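Local coordinates for protein EF1p2_mFAP2b (Synthetic construct, PDB 6OHH) that binds the fluorogenic dye DFHBI inside a designed beta barrel and carries a calcium-binding EF-hand motif, probably so that its fluorescence responds to calcium, at residues T68-I73 with Q84-M89. Residues are numbered along the deposited sequence; the frame is centred on the assembly and turned at random.
Sequences TLDIDI and QGQITM
The carboxylate of Asp70 and the amide of Gln86 stand side by side on the outer surface, their planes 21° apart. In one of the two conformers modelled for Gln86, NE2 donates to Asp70 OD1 at 2.9 Å, meeting the syn side of that oxygen but 28° out of the carboxylate plane, while OD1 itself lies close to the amide plane. The glutamine reaches this position with CG anti to its own carbonyl carbon (chi1 -71°) and the chain extended beyond, which also brings CG to 3.2 Å from OD1. With an alanine in place of Asp70, the amide in this conformer would probably lose its acceptor and be freer to turn. Next along, the Asp72 carboxylate crosses the Gln84 side chain obliquely, OD2 lying 3.4 Å from Gln84 CB. Beyond Asp70 at the other end, Thr68 CG2 rests against OG1 and CG2 of Thr88, its own OG1 being hydrogen-bonded to Thr65. The two strands form an antiparallel hairpin of the eight-stranded up-and-down barrel that encloses the dye. Leu69 with Ile87 and Ile71 with Gly85 are the hydrogen-bonded pairs, and Ile71 N to Gly85 O is the shortest bond at 2.7 Å. Inside the barrel, Ile71 and Ile87 cross at about a right angle, their CD1 atoms 3.8 Å apart, and Leu69 CB lies 3.9 Å from Ile87 CG1. Trp31 and Trp97 also pack on both isoleucines, and the Ile71 side chain lies about 8 Å from the bound DFHBI.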
loop_
_atom_site.group_PDB
_atom_site.type_symbol
_atom_site.label_atom_id
_atom_site.label_comp_id
_atom_site.label_asym_id
_atom_site.label_seq_id
_atom_site.Cartn_x
_atom_site.Cartn_y
_atom_site.Cartn_z
ATOM N N THR A 68 -13.837 0.359 4.493
ATOM C CA THR A 68 -12.405 0.336 4.757
ATOM C C THR A 68 -11.873 -1.088 4.809
ATOM O O THR A 68 -12.592 -2.031 5.159
ATOM C CB THR A 68 -12.059 1.050 6.083
ATOM O OG1 THR A 68 -12.539 0.270 7.187
ATOM C CG2 THR A 68 -12.675 2.440 6.135
ATOM N N LEU A 69 -10.589 -1.225 4.478
ATOM C CA LEU A 69 -9.871 -2.488 4.537
ATOM C C LEU A 69 -8.500 -2.235 5.140
ATOM O O LEU A 69 -7.859 -1.228 4.829
ATOM C CB LEU A 69 -9.718 -3.127 3.143
ATOM C CG LEU A 69 -10.996 -3.635 2.465
ATOM C CD1 LEU A 69 -11.563 -2.570 1.529
ATOM C CD2 LEU A 69 -10.739 -4.934 1.710
ATOM N N ASP A 70 -8.059 -3.143 6.007
ATOM C CA ASP A 70 -6.706 -3.088 6.540
ATOM C C ASP A 70 -5.722 -3.631 5.508
ATOM O O ASP A 70 -5.998 -4.626 4.830
ATOM C CB ASP A 70 -6.609 -3.907 7.831
ATOM C CG ASP A 70 -7.205 -3.188 9.029
ATOM O OD1 ASP A 70 -7.092 -1.951 9.101
ATOM O OD2 ASP A 70 -7.799 -3.864 9.896
ATOM N N ILE A 71 -4.564 -2.977 5.396
ATOM C CA ILE A 71 -3.542 -3.323 4.411
ATOM C C ILE A 71 -2.207 -3.500 5.120
ATOM O O ILE A 71 -1.791 -2.629 5.890
ATOM C CB ILE A 71 -3.406 -2.241 3.323
ATOM C CG1 ILE A 71 -4.760 -1.909 2.699
ATOM C CG2 ILE A 71 -2.391 -2.660 2.264
ATOM C CD1 ILE A 71 -5.217 -2.905 1.684
ATOM N N ASP A 72 -1.524 -4.605 4.832
ATOM C CA ASP A 72 -0.154 -4.841 5.274
ATOM C C ASP A 72 0.650 -5.240 4.050
ATOM O O ASP A 72 0.282 -6.193 3.358
ATOM C CB ASP A 72 -0.086 -5.936 6.345
ATOM C CG ASP A 72 -0.707 -5.501 7.662
ATOM O OD1 ASP A 72 -1.856 -5.903 7.940
ATOM O OD2 ASP A 72 -0.050 -4.752 8.416
ATOM N N ILE A 73 1.728 -4.508 3.766
ATOM C CA ILE A 73 2.563 -4.772 2.598
ATOM C C ILE A 73 4.039 -4.732 3.000
ATOM O O ILE A 73 4.457 -3.865 3.762
ATOM C CB ILE A 73 2.293 -3.760 1.462
ATOM C CG1 ILE A 73 0.821 -3.788 1.059
ATOM C CG2 ILE A 73 3.176 -4.046 0.242
ATOM C CD1 ILE A 73 0.524 -2.990 -0.180
ATOM N N GLN A 84 1.757 -0.488 6.963
ATOM C CA GLN A 84 0.463 -0.891 7.488
ATOM C C GLN A 84 -0.466 0.308 7.457
ATOM O O GLN A 84 -0.082 1.408 7.867
ATOM C CB GLN A 84 0.584 -1.444 8.912
ATOM C CG GLN A 84 1.535 -0.673 9.805
ATOM C CD GLN A 84 1.895 -1.437 11.069
ATOM O OE1 GLN A 84 3.071 -1.601 11.396
ATOM N NE2 GLN A 84 0.880 -1.908 11.785
ATOM N N GLY A 85 -1.677 0.098 6.968
ATOM C CA GLY A 85 -2.630 1.183 6.906
ATOM C C GLY A 85 -3.978 0.702 6.435
ATOM O O GLY A 85 -4.284 -0.492 6.481
ATOM N N GLN A 86 -4.792 1.652 5.978
ATOM C CA GLN A 86 -6.152 1.361 5.556
ATOM C C GLN A 86 -6.442 2.047 4.232
ATOM O O GLN A 86 -5.977 3.165 3.988
ATOM C CB GLN A 86 -7.173 1.811 6.614
ATOM C CG GLN A 86 -7.164 0.959 7.876
ATOM C CD GLN A 86 -8.211 1.386 8.892
ATOM O OE1 GLN A 86 -8.569 2.559 8.979
ATOM N NE2 GLN A 86 -8.711 0.425 9.664
ATOM N N ILE A 87 -7.205 1.372 3.378
ATOM C CA ILE A 87 -7.766 1.974 2.179
ATOM C C ILE A 87 -9.244 2.210 2.448
ATOM O O ILE A 87 -9.935 1.333 2.979
ATOM C CB ILE A 87 -7.545 1.118 0.919
ATOM C CG1 ILE A 87 -7.994 -0.327 1.125
ATOM C CG2 ILE A 87 -6.083 1.192 0.475
ATOM C CD1 ILE A 87 -7.983 -1.133 -0.167
ATOM N N THR A 88 -9.716 3.405 2.115
ATOM C CA THR A 88 -11.094 3.803 2.355
ATOM C C THR A 88 -11.747 4.098 1.017
ATOM O O THR A 88 -11.204 4.862 0.210
ATOM C CB THR A 88 -11.161 5.023 3.273
ATOM O OG1 THR A 88 -10.528 4.706 4.518
ATOM C CG2 THR A 88 -12.607 5.415 3.529
ATOM N N MET A 89 -12.896 3.475 0.780
ATOM C CA MET A 89 -13.616 3.658 -0.471
ATOM C C MET A 89 -14.122 5.089 -0.603
ATOM O O MET A 89 -14.842 5.589 0.266
ATOM C CB MET A 89 -14.776 2.675 -0.548
ATOM C CG MET A 89 -15.612 2.804 -1.796
ATOM S SD MET A 89 -16.886 1.541 -1.795
ATOM C CE MET A 89 -17.555 1.803 -0.163
#